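Phytoene synthase (Enterococcus hirae, PDB 5IYS) probably joins two farnesyl diphosphate molecules head to head into dehydrosqualene, a magnesium-dependent reaction of the squalene/phytoene synthase family. Local coordinates at residues K82-D86 with P87-A91; V174-D177 with Y178-G181; F193-A196 with T197-K201. All blocks are in the same frame, centred on the assembly; numbering follows the deposited sequence.

Contact 1: K82-D86 with P87-A91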
# COMPACT_ATOMS: atom_id res chain seq x y z
N LYS A 82 26.54 2.32 4.58
CA LYS A 82 27.15 1.07 4.08
C LYS A 82 26.12 0.24 3.31
O LYS A 82 25.25 -0.39 3.91
CB LYS A 82 27.66 0.24 5.26
CG LYS A 82 28.84 0.88 5.99
CD LYS A 82 29.01 0.35 7.40
CE LYS A 82 28.62 1.38 8.45
NZ LYS A 82 29.28 1.14 9.78
N VAL A 83 26.12 0.38 1.98
CA VAL A 83 25.11 -0.26 1.13
C VAL A 83 25.27 -1.79 1.07
O VAL A 83 26.28 -2.28 0.56
CB VAL A 83 25.18 0.30 -0.31
CG1 VAL A 83 24.13 -0.35 -1.19
CG2 VAL A 83 24.97 1.84 -0.28
N PRO A 84 24.25 -2.56 1.51
CA PRO A 84 24.32 -4.00 1.37
C PRO A 84 24.49 -4.41 -0.08
O PRO A 84 23.99 -3.74 -0.99
CB PRO A 84 22.94 -4.45 1.87
CG PRO A 84 22.59 -3.40 2.87
CD PRO A 84 23.00 -2.14 2.16
N ASN A 85 25.23 -5.49 -0.32
CA ASN A 85 25.59 -5.79 -1.72
C ASN A 85 24.54 -6.80 -2.20
O ASN A 85 24.70 -8.00 -1.99
CB ASN A 85 27.01 -6.38 -1.81
CG ASN A 85 27.64 -6.22 -3.19
OD1 ASN A 85 27.02 -5.71 -4.13
ND2 ASN A 85 28.90 -6.61 -3.30
N ASP A 86 23.41 -6.27 -2.68
CA ASP A 86 22.14 -7.00 -2.83
C ASP A 86 21.29 -6.16 -3.80
O ASP A 86 21.30 -4.95 -3.70
CB ASP A 86 21.44 -7.03 -1.46
CG ASP A 86 19.96 -7.41 -1.55
OD1 ASP A 86 19.15 -6.71 -2.21
OD2 ASP A 86 19.56 -8.36 -0.86
N PRO A 87 20.63 -6.80 -4.78
CA PRO A 87 20.03 -6.05 -5.89
C PRO A 87 19.08 -4.94 -5.43
O PRO A 87 19.05 -3.87 -6.04
CB PRO A 87 19.23 -7.09 -6.68
CG PRO A 87 19.35 -8.38 -5.92
CD PRO A 87 20.41 -8.25 -4.88
N VAL A 88 18.21 -5.27 -4.46
CA VAL A 88 17.21 -4.33 -3.99
C VAL A 88 17.88 -3.16 -3.30
O VAL A 88 17.57 -2.01 -3.58
CB VAL A 88 16.18 -5.00 -3.05
CG1 VAL A 88 15.21 -3.96 -2.46
CG2 VAL A 88 15.37 -6.02 -3.81
N TRP A 89 18.91 -3.45 -2.51
CA TRP A 89 19.63 -2.40 -1.80
C TRP A 89 20.50 -1.56 -2.72
O TRP A 89 20.55 -0.34 -2.57
CB TRP A 89 20.48 -2.99 -0.66
CG TRP A 89 19.63 -3.43 0.50
CD1 TRP A 89 19.41 -4.71 0.92
CD2 TRP A 89 18.83 -2.59 1.36
NE1 TRP A 89 18.58 -4.72 2.01
CE2 TRP A 89 18.18 -3.43 2.28
CE3 TRP A 89 18.60 -1.21 1.41
CZ2 TRP A 89 17.37 -2.92 3.31
CZ3 TRP A 89 17.77 -0.70 2.40
CH2 TRP A 89 17.13 -1.56 3.32
N ARG A 90 21.04 -2.18 -3.77
CA ARG A 90 21.83 -1.44 -4.77
C ARG A 90 20.93 -0.49 -5.59
O ARG A 90 21.26 0.70 -5.79
CB ARG A 90 22.63 -2.37 -5.70
CG ARG A 90 23.91 -2.97 -5.03
CD ARG A 90 24.72 -3.77 -6.02
NE ARG A 90 23.90 -4.72 -6.77
CZ ARG A 90 23.93 -6.04 -6.59
NH1 ARG A 90 24.78 -6.56 -5.72
NH2 ARG A 90 23.14 -6.84 -7.31
N ALA A 91 19.77 -0.99 -5.99
CA ALA A 91 18.79 -0.11 -6.67
C ALA A 91 18.36 1.01 -5.73
O ALA A 91 18.32 2.18 -6.12
CB ALA A 91 17.55 -0.93 -7.12

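Contact 2: V174-D177 with Y178-G181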
# COMPACT_ATOMS: atom_id res chain seq x y z
N VAL A 174 -11.57 -9.78 4.22
CA VAL A 174 -12.02 -10.17 5.55
C VAL A 174 -12.01 -11.70 5.74
O VAL A 174 -11.52 -12.22 6.75
CB VAL A 174 -13.39 -9.60 5.88
CG1 VAL A 174 -13.91 -10.20 7.17
CG2 VAL A 174 -13.33 -8.07 5.96
N GLY A 175 -12.54 -12.44 4.77
CA GLY A 175 -12.69 -13.89 4.93
C GLY A 175 -11.38 -14.66 4.95
O GLY A 175 -11.16 -15.51 5.82
N GLU A 176 -10.53 -14.38 3.96
CA GLU A 176 -9.20 -14.99 3.85
C GLU A 176 -8.37 -14.65 5.09
O GLU A 176 -7.71 -15.53 5.66
CB GLU A 176 -8.48 -14.56 2.56
CG GLU A 176 -8.58 -15.58 1.40
CD GLU A 176 -9.03 -14.98 0.06
OE1 GLU A 176 -8.44 -13.96 -0.37
OE2 GLU A 176 -9.95 -15.54 -0.59
N ASP A 177 -8.49 -13.41 5.57
CA ASP A 177 -7.75 -13.00 6.78
C ASP A 177 -8.18 -13.84 7.98
O ASP A 177 -7.34 -14.40 8.71
CB ASP A 177 -7.96 -11.52 7.07
CG ASP A 177 -7.10 -10.61 6.20
OD1 ASP A 177 -6.15 -11.12 5.58
OD2 ASP A 177 -7.38 -9.40 6.11
N TYR A 178 -9.48 -13.92 8.21
CA TYR A 178 -10.00 -14.65 9.36
C TYR A 178 -9.54 -16.11 9.31
O TYR A 178 -9.23 -16.71 10.35
CB TYR A 178 -11.52 -14.60 9.43
CG TYR A 178 -12.06 -15.31 10.66
CD1 TYR A 178 -11.89 -14.77 11.92
CD2 TYR A 178 -12.70 -16.54 10.55
CE1 TYR A 178 -12.36 -15.42 13.04
CE2 TYR A 178 -13.18 -17.20 11.67
CZ TYR A 178 -13.01 -16.63 12.91
OH TYR A 178 -13.48 -17.28 14.03
N GLN A 179 -9.59 -16.69 8.12
CA GLN A 179 -9.14 -18.07 7.90
C GLN A 179 -7.73 -18.24 8.43
O GLN A 179 -7.35 -19.33 8.85
CB GLN A 179 -9.11 -18.41 6.42
CG GLN A 179 -10.43 -18.84 5.83
CD GLN A 179 -10.29 -19.35 4.40
OE1 GLN A 179 -9.41 -18.91 3.65
NE2 GLN A 179 -11.18 -20.26 4.01
N MET A 180 -6.96 -17.15 8.37
CA MET A 180 -5.54 -17.17 8.67
C MET A 180 -5.31 -16.88 10.14
O MET A 180 -4.17 -16.85 10.59
CB MET A 180 -4.81 -16.11 7.85
CG MET A 180 -4.75 -16.38 6.36
SD MET A 180 -4.20 -18.05 5.93
CE MET A 180 -4.50 -18.05 4.16
N GLY A 181 -6.38 -16.61 10.88
CA GLY A 181 -6.26 -16.19 12.27
C GLY A 181 -6.15 -14.70 12.51
O GLY A 181 -5.87 -14.25 13.63

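Contact 3: F193-A196 with T197-K201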
# COMPACT_ATOMS: atom_id res chain seq x y z
N PHE A 193 -21.67 -2.55 15.90
CA PHE A 193 -22.55 -2.99 14.83
C PHE A 193 -23.17 -4.36 15.11
O PHE A 193 -23.94 -4.87 14.30
CB PHE A 193 -21.83 -2.97 13.47
CG PHE A 193 -21.50 -1.58 12.98
CD1 PHE A 193 -22.48 -0.78 12.40
CD2 PHE A 193 -20.24 -1.04 13.20
CE1 PHE A 193 -22.20 0.54 12.00
CE2 PHE A 193 -19.95 0.26 12.82
CZ PHE A 193 -20.91 1.04 12.19
N GLY A 194 -22.81 -4.96 16.24
CA GLY A 194 -23.32 -6.28 16.60
C GLY A 194 -22.88 -7.39 15.66
O GLY A 194 -23.70 -8.20 15.23
N VAL A 195 -21.60 -7.39 15.32
CA VAL A 195 -21.01 -8.47 14.53
C VAL A 195 -20.37 -9.50 15.45
O VAL A 195 -19.60 -9.16 16.34
CB VAL A 195 -19.92 -7.95 13.56
CG1 VAL A 195 -19.31 -9.12 12.78
CG2 VAL A 195 -20.53 -6.94 12.61
N ALA A 196 -20.65 -10.77 15.19
CA ALA A 196 -20.00 -11.86 15.91
C ALA A 196 -18.95 -12.42 14.98
O ALA A 196 -19.12 -12.39 13.76
CB ALA A 196 -21.02 -12.95 16.27
N THR A 197 -17.85 -12.91 15.55
CA THR A 197 -16.71 -13.26 14.71
C THR A 197 -17.10 -14.44 13.82
O THR A 197 -16.50 -14.69 12.77
CB THR A 197 -15.42 -13.55 15.50
OG1 THR A 197 -15.33 -14.95 15.79
CG2 THR A 197 -15.35 -12.74 16.79
N THR A 198 -18.17 -15.12 14.21
CA THR A 198 -18.68 -16.23 13.43
C THR A 198 -19.17 -15.78 12.06
O THR A 198 -19.11 -16.52 11.08
CB THR A 198 -19.80 -16.94 14.21
OG1 THR A 198 -19.73 -18.34 13.95
CG2 THR A 198 -21.18 -16.40 13.83
N MET A 199 -19.63 -14.54 11.98
CA MET A 199 -20.11 -14.00 10.72
C MET A 199 -18.97 -13.85 9.69
O MET A 199 -19.23 -13.59 8.51
CB MET A 199 -20.75 -12.63 10.96
CG MET A 199 -21.80 -12.60 12.05
SD MET A 199 -22.64 -11.00 12.11
CE MET A 199 -23.88 -11.38 13.38
N LEU A 200 -17.73 -13.97 10.16
CA LEU A 200 -16.56 -13.65 9.35
C LEU A 200 -16.17 -14.82 8.46
O LEU A 200 -15.31 -14.68 7.59
CB LEU A 200 -15.36 -13.25 10.22
CG LEU A 200 -15.49 -12.04 11.13
CD1 LEU A 200 -14.11 -11.68 11.72
CD2 LEU A 200 -16.12 -10.85 10.40
N LYS A 201 -16.81 -15.97 8.66
CA LYS A 201 -16.47 -17.15 7.87
C LYS A 201 -17.51 -17.50 6.81
O LYS A 201 -17.34 -18.45 6.06
CB LYS A 201 -16.19 -18.37 8.76
CG LYS A 201 -17.31 -18.73 9.73
CD LYS A 201 -16.92 -19.91 10.63
CE LYS A 201 -16.02 -19.48 11.78
NZ LYS A 201 -15.12 -20.57 12.26

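Contact 1: K82-D86 with P87-A91
Asp86 caps the start of helix 87-98: its OD1 takes a weak bond from Val88 N, with OD1 and N 2.8 Å apart, and a straighter one (162°) from Trp89 N, which meets OD1 on the anti side but well out of the carboxylate plane. CG of Asp86 stands anti to the backbone N (chi1 164°), which brings the carboxylate back to the amides of the first turn. The backbone O of Asp86 receives Arg90 N at 2.8 Å, the first regular helical bond. Arg90 then folds back at its third torsion and lays a face of its guanidinium over the Asp86 backbone, while NH1, in the guanidinium plane, reaches Asn85 OD1 at 2.9 Å. The amide it meets stands nearly perpendicular, at 88°. Pro84 sets CG over the five-membered ring of Trp89, a CH-pi contact of 4.0 Å to the centroid, and Asp86 lies at that ring's edge. Salt bridges from Asp86 OD2 to Arg54 and from Arg90 NH2 to Asp15 tie this helix start to helices 39-60 and 13-26, and Trp89, bonded through NE1 to Gln74, packs against Leu71, Leu75 and Phe78 of helix 65-80.

Contact 2: V174-D177 with Y178-G181
Tyr178 N and Gln179 N close the last regular turn of helix 174-179, bonding to Val174 O and Gly175 O, each at 3.0 Å. Both bonds are nearly straight. One residue later the pattern tightens. Met180 N turns to Asp177 O at 2.8 Å, approaching well above the carbonyl plane, and keeps a weak bond to Glu176 O, so a single amide is shared between two carbonyls. Gly181 N then reaches back to Tyr178 O at 2.9 Å, and the positive phi of Gly181 turns the chain out of the helix.

Packing follows the backbone closely. Gln179 runs out extended from CG, its CB 3.3 Å from Glu176 O and its CG close to Gly175 O. Its amide lies alongside the Glu176 side chain, both pointing the same way, with OE1 of Gln179 near CG of Glu176 and the two flat groups turned 47° apart. Met180 places CG beside its own backbone N (chi1 -68°), which brings that carbon to 3.2 Å from Glu176 O, and then bends at chi2. Tyr178 rests CB near Val174 O while its ring leads off the helix towards Lys201, its OH weakly bonded to Thr197 OG1. Glu176 OE2 makes a weak bond to Asp265 N.

Asp177 extends from a different side of this turn, its side chain about 4 Å from a bound magnesium ion and from the side chain of Asp173, and about 5 Å from that of Asn169. Asn169 and Asp173 belong to the second magnesium site of this squalene/phytoene synthase fold, although Asp173 carries no metal in this model. The short helix follows directly on them in the chain, and its C-terminus is closed by a Schellman motif.

Contact 3: F193-A196 with T197-K201
Met199 doubles back over the extended residues 195-196 before its own 3-10 turn. CG lies beside the backbone N (chi1 -52°) and the chain runs extended from there (chi2 -173°, chi3 175°), carrying the sulfur past Ala196 to the Val195 backbone. SD accepts a weak hydrogen bond from Ala196 N at 3.7 Å, and CE ends near Gly194 O. On its way the chain passes close to Ala196 O, with CG 3.2 Å from that oxygen. Ala196 O also accepts Met199 N at 2.8 Å, a bond approaching from above the carbonyl plane that starts the 3-10 turn; Leu200 N to Thr197 O continues it. Val195 turns its CG1 to Met199 SD at 3.9 Å, the two side chains crossing at a slant, and more loosely to Leu200 CD2. Gly194, with positive phi, ends helix 187-193 in a Schellman motif and sends the chain into this turn. Val195 also packs on Leu212 of helix 207-227, where Phe193 meets Ala211, Leu212 and Ser215. Leu200 lies against Val174 and Tyr178 of helix 174-179, so the loop bridges these two helices.

Contacts 2 and 3 are neighbours, with centres 12 Å apart: Tyr178 CD1 comes within 3.8 Å of Leu200 CD1, and Tyr178 CE2 within 3.6 Å of Lys201 CE. Contact 1 lies far from both, its centre 35 Å from that of contact 2 and 45 Å from that of contact 3, with the chain's centre between it and contact 3. Proximity to the active site differs too. The side chain of Asp177 in contact 2 is about 5 Å from a bound farnesyl thiodiphosphate, near magnesium ions held by Asp56 and Asp60. The side chain of Leu200 in contact 3 stays about 13 Å from a bound magnesium ion, and that of Val88 in contact 1 about 11 Å from a bound farnesyl thiodiphosphate.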